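Local atomic coordinates of intradiol ring-cleavage dioxygenase (Streptomyces sp. SirexAA-E, PDB entry 4ILV), a protein that probably cleaves catechol-type aromatic rings between the two hydroxyl-bearing carbons, using a non-haem iron(III) centre and dioxygen. Residues L116-P121 against R129-K134; G93-D96 against F102-H105; V82-W87 against F180-D185; G69-R74 against Q106-D111. One frame throughout, in Å; residues are numbered along the deposited sequence.

Interaction 1: residues L116-P121 against R129-K134; sequences LRTIVP and RHIHVK. With FE (Fe (III) ion), chain C.
Pro121 and Arg129 share most of the surface buried here, and they meet twice. At the polar end, NH1 of Arg129 donates a hydrogen bond to the backbone O of Pro121 at 2.8 Å. The bond is nearly straight, with an N-H...O angle of 167°, and it lies both in the carbonyl plane and in the plane of the guanidinium group. The arginine chain can turn back to this oxygen because it bends at chi3 (-49°) after an extended start. Along the way its aliphatic part covers the proline: CG of Arg129 lies 3.9 Å from CG of Pro121, while CD rests 3.5 Å from CG1 of Val120. Glu152 takes the NE side of the same guanidinium in a salt bridge. Were Arg129 replaced by an alanine, the Pro121 carbonyl would be likely to lose its donor and Glu152 its countercharge, with the proline ring left less covered. The contact joins the two sheets of the beta-sandwich on which intradiol dioxygenases are built, where strand 113-119 runs out beside the start of strand 130-136. Ile131 fills the interior: its CG1 stands 4.0 Å from the Pro121 CG, and Phe86 and Leu65 pack round it. From this same strand His130 and His132 turn their rings the other way, toward the iron, which NE2 of His130 binds at 2.2 Å and NE2 of His132 at 2.3 Å. A hydrogen bond from ND1 of His130 to the backbone O of Thr128 fixes the rotation of that ring.

Interaction 2: residues G93-D96 against F102-H105; sequences GAYD and FRGH. With FE (Fe (III) ion), chain C.
Arg103 grips the backbone O of Asp96 side-on, with two nitrogens on one oxygen. NE donates at 3.0 Å to Asp96 O from within the carbonyl plane, whereas NH1, 2.9 Å from the same oxygen, sits well above that plane. Both bonds are bent, near 145° and 149° at the hydrogen, as expected when one acceptor serves two donors of a single guanidinium group. The side chain spans the gap because it is extended from CG to NE, with chi2 and chi3 both close to 180°. The van der Waals part is slight: NH1 of Arg103 comes 4.0 Å from CB of Tyr95, and Trp87 flanks the arginine. Metal bonding is the third kind, for Tyr95 OH binds the iron at 2.0 Å, completing with Tyr124, His130 and His132 the two-tyrosine, two-histidine set characteristic of intradiol dioxygenases. NH2 of Arg103 also bonds to the backbone O of Tyr44. A leucine at Arg103 would probably leave the carbonyls of Asp96 and Tyr44 without these donors, and the backbone after Tyr95 less firmly held. One positive group thus holds the carbonyl of the residue after Tyr95 and that of Tyr44, whose ring stacks on Tyr95, consistent with a second-shell role.

Interaction 3: residues V82-W87 against F180-D185; sequences VLLDFW and FDFVLD
The ring of Phe182 is covered on both faces. Over one, CE2 of Phe180 stands 3.8 Å above the plane of the Phe182 ring, over its centre; over the other, CD2 of Leu84 lies 4.2 Å above that plane, displaced toward the rim. Phe114 meets Phe182 edge-to-face, and CD2 of the Phe182 ring in turn lies at the edge of the Phe180 ring. This is the hydrophobic core of a beta-sandwich: strand 83-87 belongs to the antiparallel sheet and strand 175-183 to the mixed one, and the CA atoms of Leu84 and Phe182 are 10.3 Å apart. The space is bridged entirely by apolar groups. Leu84 brings a single methyl, CD2, which lies over the ring, nearest CZ of Phe182 at 4.3 Å. Val133, from the neighbouring strand 130-136, also rests against Phe182, while Ala135 lies beside Leu84. Toward the end of the sandwich a second pair repeats the arrangement without a ring. Val82 and Leu184 reach across to one another, and Val71 touches both of them as well as Leu84. With chi1 at 177°, Val82 holds CG1 opposite its own backbone N and directs this methyl at the leucine. The two side chains meet tip to tip, CG1 of Val82 lying 4.0 Å from CD1 of Leu184.

Interaction 4: residues G69-R74 against Q106-D111; sequences GYVFGR and QFTGAD
Tyr70 and Val71, on strand 64-72, face the turn that follows strand 103-107, and the two backbones come closest where the CA atoms of Val71 and Thr108 are 7.5 Å apart. Near Tyr70 the separation is similar, 7.9 Å between its CA and that of Asp111. The segments are therefore not paired as neighbouring strands; Val71 makes its backbone hydrogen bonds with Leu79 and Gly112 instead. Two small side-chain meetings fill the interval. In the buried one, CG2 of Val71 touches CG2 of Thr108 at 3.6 Å, the side chains crossing at about a right angle. Thr108 presents its methyl because its chi1 of 56° places OG1 between the backbone N and the carbonyl carbon, with CG2 beside the N. The hydroxyl is thereby turned to other partners, the backbone O of Leu79 and the backbone N of Val82. In the exposed meeting, the backbone O of Asp111 lies at the edge of the Tyr70 ring, near its plane, 3.6 Å from CD1. The carboxylate of Asp111 is engaged elsewhere, through OD1 with Ser113. The contact thus joins strand 64-72, an inner strand of the mixed sheet, to the turn leading out of strand 103-107, at one end of the beta-sandwich. Its chemistry divides Thr108 in two: the methyl extends the apolar core around Val71, while the hydroxyl satisfies main-chain groups on the adjoining segment.

Overall arrangement
Followed from the N terminus, the chain first lays down 69-74, then 82-87, and interaction 4 closes when 106-111 comes back to the first of these. Inside that loop, interaction 2 makes a short closure of its own between 93-96 and 102-105, which runs straight on into 106-111. Interaction 1 closes next, in series after both. Interaction 3 closes last, when 180-185 meets 82-87; its long loop encloses interactions 1 and 2 and crosses interaction 4. Interactions 1 and 2 converge on the iron, about 8 Å apart between centres, whereas interactions 3 and 4 tie the two sheets and an adjoining turn together further from it.

Interaction 1: residues L116-P121 against R129-K134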
loop_
_atom_site.group_PDB
_atom_site.type_symbol
_atom_site.label_atom_id
_atom_site.label_comp_id
_atom_site.label_asym_id
_atom_site.label_seq_id
_atom_site.Cartn_x
_atom_site.Cartn_y
_atom_site.Cartn_z
ATOM N N LEU A 116 -7.561 -3.250 -0.968
ATOM C CA LEU A 116 -7.528 -2.173 0.021
ATOM C C LEU A 116 -8.455 -1.068 -0.426
ATOM O O LEU A 116 -8.226 -0.454 -1.466
ATOM C CB LEU A 116 -6.127 -1.601 0.152
ATOM C CG LEU A 116 -6.019 -0.458 1.177
ATOM C CD1 LEU A 116 -6.147 -0.995 2.580
ATOM C CD2 LEU A 116 -4.705 0.255 1.007
ATOM N N ARG A 117 -9.518 -0.831 0.338
ATOM C CA ARG A 117 -10.414 0.278 0.028
ATOM C C ARG A 117 -10.033 1.480 0.877
ATOM O O ARG A 117 -10.042 1.399 2.108
ATOM C CB ARG A 117 -11.866 -0.089 0.291
ATOM C CG ARG A 117 -12.816 1.027 -0.131
ATOM C CD ARG A 117 -14.218 0.804 0.403
ATOM N NE ARG A 117 -15.069 1.977 0.204
ATOM C CZ ARG A 117 -16.218 2.170 0.843
ATOM N NH1 ARG A 117 -16.641 1.269 1.723
ATOM N NH2 ARG A 117 -16.940 3.264 0.614
ATOM N N THR A 118 -9.718 2.599 0.232
ATOM C CA THR A 118 -9.165 3.735 0.970
ATOM C C THR A 118 -9.511 5.031 0.236
ATOM O O THR A 118 -10.444 5.047 -0.559
ATOM C CB THR A 118 -7.623 3.538 1.172
ATOM O OG1 THR A 118 -7.091 4.567 2.011
ATOM C CG2 THR A 118 -6.866 3.505 -0.174
ATOM N N ILE A 119 -8.813 6.127 0.524
ATOM C CA ILE A 119 -8.926 7.317 -0.333
ATOM C C ILE A 119 -7.530 7.691 -0.798
ATOM O O ILE A 119 -6.548 7.218 -0.236
ATOM C CB ILE A 119 -9.659 8.542 0.352
ATOM C CG1 ILE A 119 -9.177 8.768 1.781
ATOM C CG2 ILE A 119 -11.166 8.291 0.411
ATOM C CD1 ILE A 119 -7.811 9.428 1.908
ATOM N N VAL A 120 -7.436 8.530 -1.816
ATOM C CA VAL A 120 -6.129 8.918 -2.324
ATOM C C VAL A 120 -5.440 9.714 -1.225
ATOM O O VAL A 120 -5.996 10.702 -0.753
ATOM C CB VAL A 120 -6.282 9.767 -3.597
ATOM C CG1 VAL A 120 -4.936 10.260 -4.091
ATOM C CG2 VAL A 120 -6.995 8.950 -4.701
ATOM N N PRO A 121 -4.251 9.268 -0.775
ATOM C CA PRO A 121 -3.599 10.036 0.297
ATOM C C PRO A 121 -3.202 11.437 -0.163
ATOM O O PRO A 121 -2.838 11.642 -1.323
ATOM C CB PRO A 121 -2.357 9.214 0.631
ATOM C CG PRO A 121 -2.079 8.388 -0.643
ATOM C CD PRO A 121 -3.452 8.112 -1.217
ATOM N N ARG A 129 3.254 11.554 -3.466
ATOM C CA ARG A 129 2.127 10.798 -2.942
ATOM C C ARG A 129 2.470 9.297 -2.796
ATOM O O ARG A 129 3.057 8.698 -3.706
ATOM C CB ARG A 129 0.938 10.985 -3.878
ATOM C CG ARG A 129 -0.384 10.779 -3.201
ATOM C CD ARG A 129 -1.530 10.990 -4.160
ATOM N NE ARG A 129 -1.403 12.233 -4.911
ATOM C CZ ARG A 129 -1.819 13.426 -4.503
ATOM N NH1 ARG A 129 -2.404 13.583 -3.312
ATOM N NH2 ARG A 129 -1.643 14.467 -5.304
ATOM N N HIS A 130 2.088 8.681 -1.678
ATOM C CA HIS A 130 2.435 7.276 -1.438
ATOM C C HIS A 130 1.547 6.594 -0.407
ATOM O O HIS A 130 0.961 7.237 0.446
ATOM C CB HIS A 130 3.890 7.160 -0.957
ATOM C CG HIS A 130 4.151 7.890 0.330
ATOM N ND1 HIS A 130 4.279 9.261 0.390
ATOM C CD2 HIS A 130 4.268 7.445 1.606
ATOM C CE1 HIS A 130 4.474 9.629 1.647
ATOM N NE2 HIS A 130 4.473 8.547 2.405
ATOM N N ILE A 131 1.507 5.269 -0.471
ATOM C CA ILE A 131 0.891 4.450 0.562
ATOM C C ILE A 131 1.963 3.524 1.128
ATOM O O ILE A 131 2.690 2.881 0.365
ATOM C CB ILE A 131 -0.242 3.595 -0.032
ATOM C CG1 ILE A 131 -1.418 4.484 -0.433
ATOM C CG2 ILE A 131 -0.700 2.538 0.965
ATOM C CD1 ILE A 131 -2.511 3.714 -1.198
ATOM N N HIS A 132 2.074 3.443 2.453
ATOM C CA HIS A 132 3.076 2.567 3.048
ATOM C C HIS A 132 2.555 1.140 3.189
ATOM O O HIS A 132 1.374 0.935 3.432
ATOM C CB HIS A 132 3.471 3.061 4.432
ATOM C CG HIS A 132 4.217 4.358 4.437
ATOM N ND1 HIS A 132 5.589 4.424 4.331
ATOM C CD2 HIS A 132 3.785 5.636 4.576
ATOM C CE1 HIS A 132 5.970 5.690 4.384
ATOM N NE2 HIS A 132 4.894 6.444 4.520
ATOM N N VAL A 133 3.441 0.159 3.064
ATOM C CA VAL A 133 3.047 -1.231 3.261
ATOM C C VAL A 133 4.194 -2.094 3.797
ATOM O O VAL A 133 5.354 -1.972 3.368
ATOM C CB VAL A 133 2.446 -1.850 1.960
ATOM C CG1 VAL A 133 3.483 -1.858 0.817
ATOM C CG2 VAL A 133 1.908 -3.275 2.216
ATOM N N LYS A 134 3.869 -2.952 4.759
ATOM C CA LYS A 134 4.778 -4.014 5.183
ATOM C C LYS A 134 4.183 -5.357 4.763
ATOM O O LYS A 134 3.020 -5.624 5.050
ATOM C CB LYS A 134 4.975 -3.997 6.698
ATOM C CG LYS A 134 5.861 -2.873 7.184
ATOM C CD LYS A 134 5.873 -2.814 8.691
ATOM C CE LYS A 134 6.754 -1.685 9.176
ATOM N NZ LYS A 134 8.191 -2.062 9.083
HETATM FE FE FE C . 4.751 8.698 4.537
#

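Interaction 2: residues G93-D96 against F102-H105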
loop_
_atom_site.group_PDB
_atom_site.type_symbol
_atom_site.label_atom_id
_atom_site.label_comp_id
_atom_site.label_asym_id
_atom_site.label_seq_id
_atom_site.Cartn_x
_atom_site.Cartn_y
_atom_site.Cartn_z
ATOM N N GLY A 93 -3.236 14.918 4.087
ATOM C CA GLY A 93 -1.824 14.653 4.285
ATOM C C GLY A 93 -1.400 14.390 5.722
ATOM O O GLY A 93 -0.209 14.350 6.015
ATOM N N ALA A 94 -2.355 14.174 6.619
ATOM C CA ALA A 94 -2.004 13.915 8.018
ATOM C C ALA A 94 -2.052 12.427 8.365
ATOM O O ALA A 94 -2.978 11.721 7.948
ATOM C CB ALA A 94 -2.929 14.721 8.961
ATOM N N TYR A 95 -1.064 11.955 9.130
ATOM C CA TYR A 95 -1.098 10.589 9.661
ATOM C C TYR A 95 -1.711 10.626 11.057
ATOM O O TYR A 95 -1.538 11.598 11.797
ATOM C CB TYR A 95 0.308 9.975 9.756
ATOM C CG TYR A 95 0.952 9.645 8.425
ATOM C CD1 TYR A 95 0.893 8.346 7.904
ATOM C CD2 TYR A 95 1.624 10.617 7.691
ATOM C CE1 TYR A 95 1.480 8.034 6.678
ATOM C CE2 TYR A 95 2.227 10.308 6.463
ATOM C CZ TYR A 95 2.142 9.016 5.959
ATOM O OH TYR A 95 2.722 8.694 4.742
ATOM N N ASP A 96 -2.402 9.558 11.436
ATOM C CA ASP A 96 -3.004 9.494 12.767
ATOM C C ASP A 96 -2.021 8.871 13.748
ATOM O O ASP A 96 -1.750 7.677 13.673
ATOM C CB ASP A 96 -4.317 8.700 12.713
ATOM C CG ASP A 96 -5.061 8.680 14.050
ATOM O OD1 ASP A 96 -4.669 9.390 14.999
ATOM O OD2 ASP A 96 -6.063 7.946 14.139
ATOM N N PHE A 102 -6.688 5.143 9.012
ATOM C CA PHE A 102 -5.847 4.886 7.847
ATOM C C PHE A 102 -4.688 3.960 8.119
ATOM O O PHE A 102 -3.629 4.054 7.492
ATOM C CB PHE A 102 -5.401 6.189 7.184
ATOM C CG PHE A 102 -6.516 6.878 6.486
ATOM C CD1 PHE A 102 -6.951 6.416 5.252
ATOM C CD2 PHE A 102 -7.173 7.944 7.075
ATOM C CE1 PHE A 102 -7.998 7.023 4.603
ATOM C CE2 PHE A 102 -8.236 8.564 6.429
ATOM C CZ PHE A 102 -8.650 8.102 5.192
ATOM N N ARG A 103 -4.920 3.049 9.058
ATOM C CA ARG A 103 -4.010 1.954 9.346
ATOM C C ARG A 103 -4.855 0.681 9.386
ATOM O O ARG A 103 -5.908 0.642 10.025
ATOM C CB ARG A 103 -3.306 2.173 10.690
ATOM C CG ARG A 103 -2.673 3.560 10.830
ATOM C CD ARG A 103 -1.925 3.717 12.140
ATOM N NE ARG A 103 -1.325 5.040 12.273
ATOM C CZ ARG A 103 -0.133 5.374 11.783
ATOM N NH1 ARG A 103 0.337 6.607 11.965
ATOM N NH2 ARG A 103 0.591 4.480 11.103
ATOM N N GLY A 104 -4.413 -0.357 8.692
ATOM C CA GLY A 104 -5.128 -1.621 8.714
ATOM C C GLY A 104 -4.361 -2.721 7.993
ATOM O O GLY A 104 -3.686 -2.452 7.007
ATOM N N HIS A 105 -4.466 -3.956 8.480
ATOM C CA HIS A 105 -3.762 -5.074 7.855
ATOM C C HIS A 105 -4.708 -6.186 7.427
ATOM O O HIS A 105 -5.864 -6.252 7.877
ATOM C CB HIS A 105 -2.686 -5.641 8.789
ATOM C CG HIS A 105 -3.231 -6.370 9.981
ATOM N ND1 HIS A 105 -3.372 -5.776 11.220
ATOM C CD2 HIS A 105 -3.647 -7.649 10.128
ATOM C CE1 HIS A 105 -3.869 -6.657 12.072
ATOM N NE2 HIS A 105 -4.045 -7.800 11.433
HETATM FE FE FE C . 4.751 8.698 4.537
#

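Interaction 3: residues V82-W87 against F180-D185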
loop_
_atom_site.group_PDB
_atom_site.type_symbol
_atom_site.label_atom_id
_atom_site.label_comp_id
_atom_site.label_asym_id
_atom_site.label_seq_id
_atom_site.Cartn_x
_atom_site.Cartn_y
_atom_site.Cartn_z
ATOM N N VAL A 82 -0.123 -14.344 3.307
ATOM C CA VAL A 82 0.829 -13.249 3.442
ATOM C C VAL A 82 0.184 -12.107 4.201
ATOM O O VAL A 82 -0.925 -11.701 3.870
ATOM C CB VAL A 82 1.303 -12.737 2.083
ATOM C CG1 VAL A 82 2.243 -11.534 2.259
ATOM C CG2 VAL A 82 1.974 -13.873 1.296
ATOM N N LEU A 83 0.883 -11.594 5.214
ATOM C CA LEU A 83 0.436 -10.411 5.955
ATOM C C LEU A 83 0.768 -9.124 5.184
ATOM O O LEU A 83 1.918 -8.887 4.822
ATOM C CB LEU A 83 1.083 -10.404 7.346
ATOM C CG LEU A 83 0.866 -9.272 8.366
ATOM C CD1 LEU A 83 1.704 -8.023 8.108
ATOM C CD2 LEU A 83 -0.610 -8.928 8.487
ATOM N N LEU A 84 -0.252 -8.311 4.912
ATOM C CA LEU A 84 -0.065 -6.985 4.334
ATOM C C LEU A 84 -0.605 -5.915 5.293
ATOM O O LEU A 84 -1.785 -5.903 5.601
ATOM C CB LEU A 84 -0.783 -6.880 2.993
ATOM C CG LEU A 84 -0.237 -7.822 1.912
ATOM C CD1 LEU A 84 -1.185 -7.855 0.739
ATOM C CD2 LEU A 84 1.135 -7.333 1.470
ATOM N N ASP A 85 0.268 -5.033 5.751
ATOM C CA ASP A 85 -0.071 -4.041 6.761
ATOM C C ASP A 85 0.110 -2.668 6.132
ATOM O O ASP A 85 1.236 -2.239 5.893
ATOM C CB ASP A 85 0.855 -4.230 7.966
ATOM C CG ASP A 85 0.480 -3.350 9.173
ATOM O OD1 ASP A 85 -0.638 -2.788 9.202
ATOM O OD2 ASP A 85 1.311 -3.240 10.106
ATOM N N PHE A 86 -1.001 -1.992 5.850
ATOM C CA PHE A 86 -0.973 -0.713 5.144
ATOM C C PHE A 86 -1.119 0.467 6.108
ATOM O O PHE A 86 -1.842 0.381 7.099
ATOM C CB PHE A 86 -2.124 -0.644 4.136
ATOM C CG PHE A 86 -1.983 -1.572 2.946
ATOM C CD1 PHE A 86 -1.251 -1.179 1.841
ATOM C CD2 PHE A 86 -2.626 -2.796 2.916
ATOM C CE1 PHE A 86 -1.150 -1.995 0.731
ATOM C CE2 PHE A 86 -2.534 -3.628 1.807
ATOM C CZ PHE A 86 -1.794 -3.231 0.717
ATOM N N TRP A 87 -0.422 1.562 5.830
ATOM C CA TRP A 87 -0.739 2.827 6.487
ATOM C C TRP A 87 -0.458 3.997 5.533
ATOM O O TRP A 87 0.297 3.841 4.567
ATOM C CB TRP A 87 -0.027 2.970 7.847
ATOM C CG TRP A 87 1.450 3.200 7.779
ATOM C CD1 TRP A 87 2.105 4.387 7.993
ATOM C CD2 TRP A 87 2.465 2.226 7.506
ATOM N NE1 TRP A 87 3.457 4.210 7.853
ATOM C CE2 TRP A 87 3.708 2.895 7.559
ATOM C CE3 TRP A 87 2.442 0.861 7.199
ATOM C CZ2 TRP A 87 4.920 2.244 7.318
ATOM C CZ3 TRP A 87 3.651 0.213 6.961
ATOM C CH2 TRP A 87 4.871 0.906 7.023
ATOM N N PHE A 180 -1.497 -3.307 -8.363
ATOM C CA PHE A 180 -0.103 -3.558 -8.020
ATOM C C PHE A 180 0.079 -4.991 -7.557
ATOM O O PHE A 180 -0.693 -5.480 -6.737
ATOM C CB PHE A 180 0.397 -2.594 -6.927
ATOM C CG PHE A 180 1.882 -2.721 -6.646
ATOM C CD1 PHE A 180 2.810 -2.018 -7.408
ATOM C CD2 PHE A 180 2.345 -3.555 -5.632
ATOM C CE1 PHE A 180 4.174 -2.143 -7.159
ATOM C CE2 PHE A 180 3.709 -3.681 -5.367
ATOM C CZ PHE A 180 4.624 -2.982 -6.133
ATOM N N ASP A 181 1.093 -5.667 -8.093
ATOM C CA ASP A 181 1.441 -7.005 -7.646
ATOM C C ASP A 181 2.765 -7.018 -6.884
ATOM O O ASP A 181 3.750 -6.420 -7.325
ATOM C CB ASP A 181 1.530 -7.967 -8.851
ATOM C CG ASP A 181 0.165 -8.276 -9.462
ATOM O OD1 ASP A 181 -0.876 -8.042 -8.796
ATOM O OD2 ASP A 181 0.123 -8.754 -10.618
ATOM N N PHE A 182 2.799 -7.733 -5.761
ATOM C CA PHE A 182 4.040 -7.908 -5.014
ATOM C C PHE A 182 4.725 -9.189 -5.482
ATOM O O PHE A 182 4.060 -10.177 -5.808
ATOM C CB PHE A 182 3.781 -8.037 -3.512
ATOM C CG PHE A 182 3.158 -6.813 -2.882
ATOM C CD1 PHE A 182 1.798 -6.572 -2.991
ATOM C CD2 PHE A 182 3.934 -5.928 -2.149
ATOM C CE1 PHE A 182 1.225 -5.451 -2.388
ATOM C CE2 PHE A 182 3.362 -4.802 -1.543
ATOM C CZ PHE A 182 2.013 -4.567 -1.670
ATOM N N VAL A 183 6.053 -9.167 -5.510
ATOM C CA VAL A 183 6.835 -10.386 -5.692
ATOM C C VAL A 183 7.813 -10.459 -4.524
ATOM O O VAL A 183 8.660 -9.582 -4.366
ATOM C CB VAL A 183 7.587 -10.370 -7.019
ATOM C CG1 VAL A 183 8.444 -11.635 -7.162
ATOM C CG2 VAL A 183 6.604 -10.284 -8.159
ATOM N N LEU A 184 7.650 -11.469 -3.677
ATOM C CA LEU A 184 8.491 -11.644 -2.507
ATOM C C LEU A 184 9.513 -12.753 -2.732
ATOM O O LEU A 184 9.247 -13.720 -3.448
ATOM C CB LEU A 184 7.642 -12.014 -1.295
ATOM C CG LEU A 184 6.487 -11.079 -0.957
ATOM C CD1 LEU A 184 5.759 -11.595 0.277
ATOM C CD2 LEU A 184 6.997 -9.673 -0.749
ATOM N N ASP A 185 10.662 -12.620 -2.080
ATOM C CA ASP A 185 11.740 -13.597 -2.179
ATOM C C ASP A 185 11.411 -14.859 -1.367
ATOM O O ASP A 185 11.965 -15.088 -0.288
ATOM C CB ASP A 185 13.053 -12.964 -1.714
ATOM C CG ASP A 185 14.261 -13.808 -2.049
ATOM O OD1 ASP A 185 15.292 -13.665 -1.355
ATOM O OD2 ASP A 185 14.180 -14.603 -3.013
#

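Interaction 4: residues G69-R74 against Q106-D111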
loop_
_atom_site.group_PDB
_atom_site.type_symbol
_atom_site.label_atom_id
_atom_site.label_comp_id
_atom_site.label_asym_id
_atom_site.label_seq_id
_atom_site.Cartn_x
_atom_site.Cartn_y
_atom_site.Cartn_z
ATOM N N GLY A 69 -4.518 -6.483 -6.102
ATOM C CA GLY A 69 -3.503 -7.219 -6.834
ATOM C C GLY A 69 -3.239 -8.569 -6.193
ATOM O O GLY A 69 -4.088 -9.105 -5.483
ATOM N N TYR A 70 -2.045 -9.106 -6.418
ATOM C CA TYR A 70 -1.676 -10.407 -5.883
ATOM C C TYR A 70 -0.294 -10.354 -5.256
ATOM O O TYR A 70 0.491 -9.445 -5.532
ATOM C CB TYR A 70 -1.677 -11.464 -7.000
ATOM C CG TYR A 70 -2.997 -11.601 -7.723
ATOM C CD1 TYR A 70 -3.915 -12.576 -7.355
ATOM C CD2 TYR A 70 -3.317 -10.767 -8.788
ATOM C CE1 TYR A 70 -5.129 -12.705 -8.018
ATOM C CE2 TYR A 70 -4.529 -10.894 -9.466
ATOM C CZ TYR A 70 -5.427 -11.859 -9.074
ATOM O OH TYR A 70 -6.629 -11.978 -9.735
ATOM N N VAL A 71 0.001 -11.335 -4.408
ATOM C CA VAL A 71 1.349 -11.511 -3.906
ATOM C C VAL A 71 1.918 -12.795 -4.522
ATOM O O VAL A 71 1.363 -13.871 -4.323
ATOM C CB VAL A 71 1.373 -11.618 -2.364
ATOM C CG1 VAL A 71 2.796 -11.865 -1.868
ATOM C CG2 VAL A 71 0.770 -10.343 -1.711
ATOM N N PHE A 72 3.014 -12.684 -5.272
ATOM C CA PHE A 72 3.636 -13.869 -5.869
ATOM C C PHE A 72 4.934 -14.176 -5.156
ATOM O O PHE A 72 5.524 -13.294 -4.536
ATOM C CB PHE A 72 3.919 -13.654 -7.358
ATOM C CG PHE A 72 2.676 -13.480 -8.195
ATOM C CD1 PHE A 72 1.945 -14.586 -8.618
ATOM C CD2 PHE A 72 2.234 -12.211 -8.551
ATOM C CE1 PHE A 72 0.790 -14.429 -9.389
ATOM C CE2 PHE A 72 1.089 -12.037 -9.325
ATOM C CZ PHE A 72 0.363 -13.143 -9.747
ATOM N N GLY A 73 5.367 -15.432 -5.239
ATOM C CA GLY A 73 6.680 -15.821 -4.776
ATOM C C GLY A 73 7.634 -15.959 -5.944
ATOM O O GLY A 73 7.341 -15.489 -7.039
ATOM N N ARG A 74 8.760 -16.632 -5.711
ATOM C CA ARG A 74 9.850 -16.734 -6.681
ATOM C C ARG A 74 9.483 -17.428 -7.991
ATOM O O ARG A 74 10.156 -17.231 -9.007
ATOM C CB ARG A 74 11.044 -17.481 -6.066
ATOM C CG ARG A 74 11.996 -16.624 -5.245
ATOM C CD ARG A 74 13.305 -17.369 -4.964
ATOM N NE ARG A 74 13.769 -17.176 -3.588
ATOM C CZ ARG A 74 14.931 -17.618 -3.110
ATOM N NH1 ARG A 74 15.774 -18.271 -3.902
ATOM N NH2 ARG A 74 15.257 -17.397 -1.842
ATOM N N GLN A 106 -4.188 -7.074 6.581
ATOM C CA GLN A 106 -4.956 -8.187 6.038
ATOM C C GLN A 106 -4.026 -9.327 5.647
ATOM O O GLN A 106 -2.809 -9.162 5.614
ATOM C CB GLN A 106 -5.742 -7.742 4.806
ATOM C CG GLN A 106 -4.849 -7.299 3.642
ATOM C CD GLN A 106 -5.641 -6.745 2.484
ATOM O OE1 GLN A 106 -6.043 -7.483 1.583
ATOM N NE2 GLN A 106 -5.862 -5.431 2.489
ATOM N N PHE A 107 -4.613 -10.484 5.353
ATOM C CA PHE A 107 -3.865 -11.659 4.912
ATOM C C PHE A 107 -4.347 -12.086 3.536
ATOM O O PHE A 107 -5.545 -11.998 3.239
ATOM C CB PHE A 107 -4.041 -12.813 5.901
ATOM C CG PHE A 107 -3.446 -12.539 7.246
ATOM C CD1 PHE A 107 -2.166 -12.973 7.554
ATOM C CD2 PHE A 107 -4.156 -11.824 8.198
ATOM C CE1 PHE A 107 -1.605 -12.712 8.797
ATOM C CE2 PHE A 107 -3.600 -11.558 9.441
ATOM C CZ PHE A 107 -2.323 -12.008 9.738
ATOM N N THR A 108 -3.424 -12.521 2.679
ATOM C CA THR A 108 -3.831 -12.954 1.349
ATOM C C THR A 108 -4.580 -14.269 1.444
ATOM O O THR A 108 -4.232 -15.142 2.249
ATOM C CB THR A 108 -2.644 -13.125 0.374
ATOM O OG1 THR A 108 -1.685 -14.031 0.931
ATOM C CG2 THR A 108 -1.995 -11.799 0.061
ATOM N N GLY A 109 -5.601 -14.417 0.607
ATOM C CA GLY A 109 -6.372 -15.645 0.585
ATOM C C GLY A 109 -5.728 -16.746 -0.235
ATOM O O GLY A 109 -4.549 -16.677 -0.598
ATOM N N ALA A 110 -6.517 -17.776 -0.519
ATOM C CA ALA A 110 -6.048 -18.919 -1.282
ATOM C C ALA A 110 -5.519 -18.507 -2.652
ATOM O O ALA A 110 -4.534 -19.057 -3.136
ATOM C CB ALA A 110 -7.165 -19.935 -1.431
ATOM N N ASP A 111 -6.152 -17.513 -3.263
ATOM C CA ASP A 111 -5.743 -17.085 -4.587
ATOM C C ASP A 111 -4.562 -16.108 -4.546
ATOM O O ASP A 111 -4.073 -15.675 -5.581
ATOM C CB ASP A 111 -6.934 -16.492 -5.351
ATOM C CG ASP A 111 -7.483 -15.225 -4.709
ATOM O OD1 ASP A 111 -7.048 -14.860 -3.593
ATOM O OD2 ASP A 111 -8.364 -14.591 -5.333
#